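Local coordinates for ebony (PDB 6DYM), which probably forms the amide bond between beta-alanine and an amine as the atypical C-terminal condensation domain of a nonribosomal peptide synthetase, at residues P37-L40 with R41-S45; E16-D19 with I20-S24; D46-N49 with D50-N53; L94-F97 with E98-F102. One frame throughout, in Å; residues are numbered along the deposited sequence.

Contact 1. Residues P37-L40 with R41-S45; sequences PGVL and RTDYS
The carboxylate of Asp43 and the ring of Tyr44 are the flat groups that meet Val39 and Leu40. Leu40 N approaches Asp43 OD2 from above the carboxylate plane, 38° out of it. The N-H points nearly straight at the oxygen, at 171°. The Leu40 N to Asp43 OD2 distance, 2.5 Å, is very short and deserves caution. Leu40 CB lies 3.6 Å from the same Asp43 OD2. The Tyr44 ring is met obliquely by two groups. Val39 CG2 lies 4.3 Å from Tyr44 CE2, and Leu40 O lies 3.9 Å from Tyr44 CD2. The Tyr44 hydroxyl is hydrogen-bonded to Glu32. Asp43 CG sits beside its backbone N (chi1 -59°), which turns the carboxylate back to Leu40. A second hydrogen bond runs the other way, from Asp43 N to Leu40 O at 3.0 Å. It is bent, and Asp43 N lies above the carbonyl plane. Pro37 O is hydrogen-bonded to Lys92, which ties the incoming loop to the chain ahead of helix 93-111. The two opposed hydrogen bonds link residues three positions apart. An acidic side chain that takes a backbone N-H from the preceding chain is typical of the amino-terminal entry of an alpha helix, here helix 41-58.

Contact 2. Residues E16-D19 with I20-S24; sequences EVID and IIVAS
Ile18 and Val22 run alongside each other, one helical turn apart and with the same heading. Their CG2 methyls meet, with Ile18 CG2 4.0 Å from Val22 CG2. The Val22 methyl also presses on the backbone, since Val22 CG2 is 3.2 Å from Ile18 O. Val22 CG2 sits beside its backbone N, with CG1 anti to it (chi1 166°), and this brings the methyl close to that carbonyl oxygen. Val17 and Ile21 repeat the four-residue spacing more loosely. Val17 CG1 and Ile21 CG1 are 4.3 Å apart, and Ile21 CG1 also rests 3.4 Å from Val17 O. Ile20 makes a similar approach to the turn before it, with its CG1 3.5 Å from Glu16 O. These contacts ride on a regular alpha helix, one of two that join the first two strands of the sheet, as in the GNAT acyltransferase fold. Four successive i to i+4 hydrogen bonds link the two segments. The shortest runs from Val22 N to Ile18 O, 2.8 Å, almost in line with the carbonyl. The one from Ala23 N to Asp19 O, 3.1 Å, tilts more from its carbonyl plane. The buried side chains face two ways. Ile18 and Ile21 pack on helix 41-58, while Ile20 meets Ile72 and Thr75 of strand 71-80. Val17 reaches both, touching Trp52 and Thr75. On the exposed Asp19, OD1 accepts a hydrogen bond from the Gln15 amide.

Contact 3. Residues D46-N49 with D50-N53; sequences DILN and DIWN
Ile51 turns CG1 between its backbone N and carbonyl carbon (chi1 67°), and Leu48 swings CG beside its own N (chi1 -83°). These torsions bring Ile51 CD1 within 4.1 Å of Leu48 CD2, the two side chains slanting past each other. Ile51 CG1 also settles against the backbone, 3.4 Å from Ile47 O. The alpha helix is locally irregular here. Asp50 N still bonds Asp46 O at 3.1 Å. Ile51 N is shared between Ile47 O, at 3.2 Å with a bent N-H, and, weakly, Leu48 O. The backbone at Ile51 departs from helical values, with phi at -106°. Trp52 N lies close to Leu48 O but at a poor angle for a bond. The Trp52 N-H aims instead at Asn49 O, a weak i to i+3 hydrogen bond of 3.5 Å. A water is inserted in the next i to i+4 step. It donates to Asn49 O at 2.9 Å and accepts from Asn53 N, so it stands in for a direct backbone bond. Its other proton goes to Asn53 OD1, 2.6 Å away, and three bonds thus hold this water. The Asn49 side chain is hydrogen-bonded to Arg14 and the Trp52 indole N-H to Leu11 O. Leu48 and Trp52 pack on helix 14-25, Leu48 also on Leu77 and Ile51 on Phe79 of strand 71-80, and Ile47 on Leu93 of helix 93-111.

Contact 4. Residues L94-F97 with E98-F102; sequences LIVF and EFLEF
Val96 and Leu100 form an apolar pair and project together from the helix, with Val96 CG1 4.2 Å from Leu100 CD1. Leu100 CG comes nearer still to the backbone, 3.2 Å from Val96 O. Leu94 makes a van der Waals contact with the chain and carboxylate of Glu98. Leu94 CD1 is 4.1 Å from Glu98 CG, and Leu94 CG is 3.8 Å from Glu98 OE2. The extended Glu98 chain starts beside its backbone N (chi1 -69°), which leads it back along the helix past Leu94 O to the leucine branch. Along the chain, helix 93-111 connects strands 71-80 and 119-127, which lie next to each other in a sheet whose strand order is consistent with a GNAT-like fold. The backbone hydrogen bonds are of the regular i to i+4 kind. Glu98 N to Leu94 O is 2.8 Å, and Glu101 N to Phe97 O is 3.0 Å. Aromatic contacts join the helix to residues elsewhere in the chain. The Phe99 ring meets Tyr188 and Phe197 with inclined planes, and Phe102 makes edge-to-face contacts with Tyr188 and Phe183. A salt bridge joins Glu101 OE1 to Arg108 on the same helix.

Along the chain the order is contact 2, contact 1, contact 3, contact 4. Contact 2 lies on helix 14-25, contacts 1 and 3 on helix 41-58 or its approach, and contact 4 on helix 93-111. The centres of contacts 1, 2 and 3 are 12 to 14 Å apart. Contact 2 touches both others, for example through Val22 on Arg41 and Ile21 on Leu48, so the two consecutive helices form one packed unit. Contact 4 is more distant, its centre 21 Å from that of contact 2. It joins the group through Ile47 on Phe97. Three helices of a probably GNAT-like domain are thereby linked.

Contact 1. Residues P37-L40 with R41-S45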
# COMPACT_ATOMS: atom_id res chain seq x y z
N PRO A 37 -3.88 -21.85 -4.94
CA PRO A 37 -3.56 -21.89 -3.52
C PRO A 37 -2.09 -21.59 -3.25
O PRO A 37 -1.31 -21.42 -4.18
CB PRO A 37 -3.91 -23.33 -3.13
CG PRO A 37 -3.80 -24.12 -4.43
CD PRO A 37 -3.66 -23.16 -5.58
N GLY A 38 -1.72 -21.53 -1.98
CA GLY A 38 -0.34 -21.31 -1.60
C GLY A 38 -0.01 -19.93 -1.06
O GLY A 38 1.18 -19.59 -1.00
N VAL A 39 -1.00 -19.14 -0.67
CA VAL A 39 -0.77 -17.87 -0.00
C VAL A 39 -1.27 -18.00 1.43
O VAL A 39 -2.43 -18.38 1.66
CB VAL A 39 -1.43 -16.70 -0.75
CG1 VAL A 39 -2.94 -16.90 -0.92
CG2 VAL A 39 -1.13 -15.38 -0.04
N LEU A 40 -0.39 -17.72 2.39
CA LEU A 40 -0.68 -17.86 3.80
C LEU A 40 -0.59 -16.50 4.49
O LEU A 40 0.07 -15.58 4.01
CB LEU A 40 0.29 -18.84 4.48
CG LEU A 40 0.71 -20.07 3.66
CD1 LEU A 40 1.78 -20.86 4.40
CD2 LEU A 40 -0.49 -20.94 3.34
N ARG A 41 -1.27 -16.39 5.64
CA ARG A 41 -1.23 -15.16 6.41
C ARG A 41 0.20 -14.80 6.79
O ARG A 41 0.58 -13.62 6.79
CB ARG A 41 -2.08 -15.29 7.67
CG ARG A 41 -3.52 -15.67 7.43
CD ARG A 41 -4.18 -16.05 8.75
NE ARG A 41 -5.38 -16.86 8.55
CZ ARG A 41 -6.61 -16.36 8.55
NH1 ARG A 41 -6.79 -15.06 8.72
NH2 ARG A 41 -7.65 -17.16 8.37
N THR A 42 1.02 -15.81 7.13
CA THR A 42 2.39 -15.54 7.55
C THR A 42 3.23 -14.96 6.43
O THR A 42 4.28 -14.36 6.71
CB THR A 42 3.04 -16.82 8.09
OG1 THR A 42 3.16 -17.79 7.04
CG2 THR A 42 2.22 -17.39 9.23
N ASP A 43 2.81 -15.10 5.17
CA ASP A 43 3.54 -14.47 4.08
C ASP A 43 3.55 -12.95 4.23
O ASP A 43 4.55 -12.30 3.95
CB ASP A 43 2.94 -14.87 2.73
CG ASP A 43 2.95 -16.38 2.51
OD1 ASP A 43 3.94 -17.03 2.90
OD2 ASP A 43 1.97 -16.91 1.94
N TYR A 44 2.44 -12.38 4.70
CA TYR A 44 2.39 -10.94 4.94
C TYR A 44 3.15 -10.56 6.20
O TYR A 44 3.94 -9.61 6.20
CB TYR A 44 0.94 -10.47 5.02
CG TYR A 44 0.12 -10.73 3.78
CD1 TYR A 44 0.24 -9.93 2.65
CD2 TYR A 44 -0.79 -11.78 3.74
CE1 TYR A 44 -0.52 -10.16 1.52
CE2 TYR A 44 -1.55 -12.03 2.61
CZ TYR A 44 -1.41 -11.22 1.51
OH TYR A 44 -2.18 -11.47 0.39
N SER A 45 2.92 -11.29 7.30
CA SER A 45 3.57 -10.93 8.56
C SER A 45 5.08 -11.14 8.50
O SER A 45 5.82 -10.39 9.14
CB SER A 45 2.95 -11.73 9.71
OG SER A 45 3.14 -13.12 9.53

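Contact 2. Residues E16-D19 with I20-S24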
# COMPACT_ATOMS: atom_id res chain seq x y z
N GLU A 16 -0.22 -4.97 16.41
CA GLU A 16 -1.45 -4.32 15.98
C GLU A 16 -1.41 -4.02 14.48
O GLU A 16 -2.40 -4.23 13.78
CB GLU A 16 -1.68 -3.04 16.79
CG GLU A 16 -2.02 -3.29 18.25
CD GLU A 16 -1.79 -2.07 19.14
OE1 GLU A 16 -0.63 -1.83 19.53
OE2 GLU A 16 -2.77 -1.36 19.44
N VAL A 17 -0.27 -3.55 13.98
CA VAL A 17 -0.14 -3.27 12.55
C VAL A 17 -0.20 -4.56 11.74
O VAL A 17 -0.84 -4.62 10.69
CB VAL A 17 1.16 -2.49 12.28
CG1 VAL A 17 1.55 -2.58 10.81
CG2 VAL A 17 1.02 -1.05 12.73
N ILE A 18 0.45 -5.62 12.23
CA ILE A 18 0.42 -6.90 11.52
C ILE A 18 -1.01 -7.42 11.43
O ILE A 18 -1.47 -7.86 10.37
CB ILE A 18 1.34 -7.92 12.21
CG1 ILE A 18 2.79 -7.69 11.80
CG2 ILE A 18 0.91 -9.35 11.89
CD1 ILE A 18 3.80 -8.46 12.64
N ASP A 19 -1.74 -7.36 12.54
CA ASP A 19 -3.13 -7.81 12.55
C ASP A 19 -3.97 -7.06 11.52
O ASP A 19 -4.77 -7.67 10.80
CB ASP A 19 -3.73 -7.64 13.94
CG ASP A 19 -3.08 -8.54 14.97
OD1 ASP A 19 -2.45 -9.54 14.56
OD2 ASP A 19 -3.19 -8.25 16.18
N ILE A 20 -3.79 -5.74 11.43
CA ILE A 20 -4.57 -4.96 10.48
C ILE A 20 -4.21 -5.33 9.05
O ILE A 20 -5.09 -5.53 8.20
CB ILE A 20 -4.38 -3.45 10.74
CG1 ILE A 20 -5.19 -3.03 11.97
CG2 ILE A 20 -4.80 -2.63 9.52
CD1 ILE A 20 -5.20 -1.55 12.22
N ILE A 21 -2.91 -5.46 8.75
CA ILE A 21 -2.48 -5.75 7.39
C ILE A 21 -2.90 -7.16 6.98
O ILE A 21 -3.39 -7.38 5.87
CB ILE A 21 -0.96 -5.54 7.24
CG1 ILE A 21 -0.61 -4.05 7.34
CG2 ILE A 21 -0.46 -6.13 5.94
CD1 ILE A 21 -1.25 -3.19 6.26
N VAL A 22 -2.70 -8.14 7.87
CA VAL A 22 -3.06 -9.52 7.55
C VAL A 22 -4.55 -9.62 7.27
O VAL A 22 -4.98 -10.22 6.27
CB VAL A 22 -2.63 -10.46 8.68
CG1 VAL A 22 -3.30 -11.83 8.53
CG2 VAL A 22 -1.12 -10.61 8.71
N ALA A 23 -5.37 -9.02 8.13
CA ALA A 23 -6.82 -9.05 7.92
C ALA A 23 -7.21 -8.30 6.65
O ALA A 23 -8.08 -8.75 5.90
CB ALA A 23 -7.54 -8.45 9.13
N SER A 24 -6.56 -7.16 6.38
CA SER A 24 -6.95 -6.33 5.25
C SER A 24 -6.56 -6.96 3.92
O SER A 24 -7.24 -6.74 2.91
CB SER A 24 -6.35 -4.94 5.38
OG SER A 24 -6.23 -4.30 4.12

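Contact 3. Residues D46-N49 with D50-N53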
# COMPACT_ATOMS: atom_id res chain seq x y z
N ASP A 46 5.55 -12.13 7.74
CA ASP A 46 6.98 -12.33 7.59
C ASP A 46 7.64 -11.12 6.94
O ASP A 46 8.72 -10.69 7.37
CB ASP A 46 7.27 -13.59 6.77
CG ASP A 46 7.05 -14.88 7.56
OD1 ASP A 46 6.70 -14.80 8.76
OD2 ASP A 46 7.22 -15.97 6.98
N ILE A 47 7.01 -10.57 5.91
CA ILE A 47 7.56 -9.39 5.24
C ILE A 47 7.58 -8.20 6.21
O ILE A 47 8.58 -7.47 6.30
CB ILE A 47 6.75 -9.06 3.97
CG1 ILE A 47 7.06 -10.07 2.86
CG2 ILE A 47 7.04 -7.65 3.50
CD1 ILE A 47 5.99 -10.16 1.79
N LEU A 48 6.49 -8.00 6.94
CA LEU A 48 6.41 -6.86 7.85
C LEU A 48 7.41 -6.98 8.99
O LEU A 48 8.05 -5.99 9.37
CB LEU A 48 4.99 -6.73 8.40
CG LEU A 48 4.00 -5.99 7.50
CD1 LEU A 48 2.62 -5.93 8.14
CD2 LEU A 48 4.51 -4.60 7.17
N ASN A 49 7.57 -8.18 9.55
CA ASN A 49 8.55 -8.38 10.61
C ASN A 49 9.96 -8.12 10.10
O ASN A 49 10.81 -7.57 10.81
CB ASN A 49 8.43 -9.79 11.19
CG ASN A 49 7.25 -9.93 12.14
OD1 ASN A 49 6.99 -9.05 12.96
ND2 ASN A 49 6.54 -11.05 12.03
N ASP A 50 10.24 -8.49 8.84
CA ASP A 50 11.57 -8.30 8.28
C ASP A 50 11.91 -6.82 8.12
O ASP A 50 13.09 -6.45 8.21
CB ASP A 50 11.68 -9.01 6.93
CG ASP A 50 12.05 -10.47 7.08
OD1 ASP A 50 12.24 -10.92 8.22
OD2 ASP A 50 12.14 -11.16 6.04
N ILE A 51 10.92 -5.96 7.89
CA ILE A 51 11.16 -4.55 7.64
C ILE A 51 10.78 -3.67 8.82
O ILE A 51 10.94 -2.45 8.74
CB ILE A 51 10.43 -4.07 6.37
CG1 ILE A 51 8.91 -4.11 6.58
CG2 ILE A 51 10.82 -4.91 5.18
CD1 ILE A 51 8.11 -3.43 5.48
N TRP A 52 10.31 -4.26 9.92
CA TRP A 52 9.62 -3.46 10.94
C TRP A 52 10.51 -2.36 11.51
O TRP A 52 10.08 -1.21 11.64
CB TRP A 52 9.11 -4.36 12.07
CG TRP A 52 8.41 -3.53 13.09
CD1 TRP A 52 8.86 -3.23 14.35
CD2 TRP A 52 7.17 -2.85 12.94
NE1 TRP A 52 7.96 -2.42 14.99
CE2 TRP A 52 6.91 -2.17 14.14
CE3 TRP A 52 6.24 -2.75 11.89
CZ2 TRP A 52 5.77 -1.40 14.33
CZ3 TRP A 52 5.10 -1.99 12.09
CH2 TRP A 52 4.87 -1.33 13.30
N ASN A 53 11.76 -2.70 11.87
CA ASN A 53 12.61 -1.71 12.52
C ASN A 53 12.92 -0.55 11.57
O ASN A 53 12.80 0.62 11.95
CB ASN A 53 13.90 -2.37 13.01
CG ASN A 53 13.66 -3.32 14.18
OD1 ASN A 53 13.83 -4.53 14.06
ND2 ASN A 53 13.26 -2.76 15.32
O HOH W 1 12.68 -5.67 11.97

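Contact 4. Residues L94-F97 with E98-F102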
# COMPACT_ATOMS: atom_id res chain seq x y z
N LEU A 94 6.05 -12.92 -3.99
CA LEU A 94 7.09 -12.36 -4.84
C LEU A 94 6.56 -12.03 -6.23
O LEU A 94 6.99 -11.05 -6.85
CB LEU A 94 8.27 -13.32 -4.93
CG LEU A 94 9.42 -12.90 -5.85
CD1 LEU A 94 10.11 -11.65 -5.32
CD2 LEU A 94 10.43 -14.04 -6.02
N ILE A 95 5.64 -12.85 -6.74
CA ILE A 95 5.01 -12.55 -8.02
C ILE A 95 4.27 -11.22 -7.96
O ILE A 95 4.32 -10.42 -8.90
CB ILE A 95 4.08 -13.70 -8.44
CG1 ILE A 95 4.87 -15.01 -8.53
CG2 ILE A 95 3.39 -13.38 -9.76
CD1 ILE A 95 4.04 -16.20 -8.96
N VAL A 96 3.58 -10.96 -6.84
CA VAL A 96 2.88 -9.69 -6.67
C VAL A 96 3.86 -8.52 -6.70
O VAL A 96 3.66 -7.53 -7.40
CB VAL A 96 2.05 -9.69 -5.37
CG1 VAL A 96 1.49 -8.31 -5.11
CG2 VAL A 96 0.93 -10.70 -5.47
N PHE A 97 4.95 -8.63 -5.94
CA PHE A 97 5.92 -7.54 -5.90
C PHE A 97 6.63 -7.36 -7.23
O PHE A 97 6.96 -6.23 -7.61
CB PHE A 97 6.93 -7.77 -4.78
CG PHE A 97 6.39 -7.46 -3.41
CD1 PHE A 97 6.53 -6.20 -2.87
CD2 PHE A 97 5.72 -8.43 -2.68
CE1 PHE A 97 6.02 -5.91 -1.61
CE2 PHE A 97 5.21 -8.15 -1.43
CZ PHE A 97 5.36 -6.88 -0.89
N GLU A 98 6.88 -8.45 -7.96
CA GLU A 98 7.49 -8.30 -9.28
C GLU A 98 6.53 -7.62 -10.25
O GLU A 98 6.95 -6.81 -11.08
CB GLU A 98 7.94 -9.66 -9.81
CG GLU A 98 9.12 -10.24 -9.04
CD GLU A 98 9.68 -11.50 -9.69
OE1 GLU A 98 9.05 -12.04 -10.62
OE2 GLU A 98 10.76 -11.96 -9.25
N PHE A 99 5.23 -7.94 -10.15
CA PHE A 99 4.24 -7.27 -10.99
C PHE A 99 4.15 -5.78 -10.66
O PHE A 99 4.03 -4.94 -11.56
CB PHE A 99 2.88 -7.93 -10.84
CG PHE A 99 1.75 -7.18 -11.50
CD1 PHE A 99 1.77 -6.93 -12.86
CD2 PHE A 99 0.66 -6.73 -10.76
CE1 PHE A 99 0.74 -6.24 -13.48
CE2 PHE A 99 -0.37 -6.04 -11.36
CZ PHE A 99 -0.34 -5.79 -12.73
N LEU A 100 4.19 -5.44 -9.37
CA LEU A 100 4.17 -4.03 -8.99
C LEU A 100 5.40 -3.29 -9.51
O LEU A 100 5.31 -2.15 -9.97
CB LEU A 100 4.04 -3.89 -7.47
CG LEU A 100 2.74 -4.46 -6.88
CD1 LEU A 100 2.72 -4.33 -5.37
CD2 LEU A 100 1.52 -3.81 -7.50
N GLU A 101 6.57 -3.94 -9.46
CA GLU A 101 7.76 -3.32 -10.04
C GLU A 101 7.63 -3.20 -11.56
O GLU A 101 8.08 -2.22 -12.15
CB GLU A 101 9.01 -4.10 -9.65
CG GLU A 101 10.33 -3.53 -10.22
CD GLU A 101 10.64 -2.12 -9.74
OE1 GLU A 101 11.49 -1.46 -10.37
OE2 GLU A 101 10.03 -1.66 -8.74
N PHE A 102 7.00 -4.20 -12.19
CA PHE A 102 6.69 -4.10 -13.62
C PHE A 102 5.89 -2.84 -13.93
O PHE A 102 6.16 -2.14 -14.91
CB PHE A 102 5.94 -5.37 -14.05
CG PHE A 102 5.29 -5.29 -15.42
CD1 PHE A 102 5.97 -5.74 -16.55
CD2 PHE A 102 3.99 -4.84 -15.56
CE1 PHE A 102 5.37 -5.70 -17.80
CE2 PHE A 102 3.38 -4.79 -16.81
CZ PHE A 102 4.08 -5.22 -17.93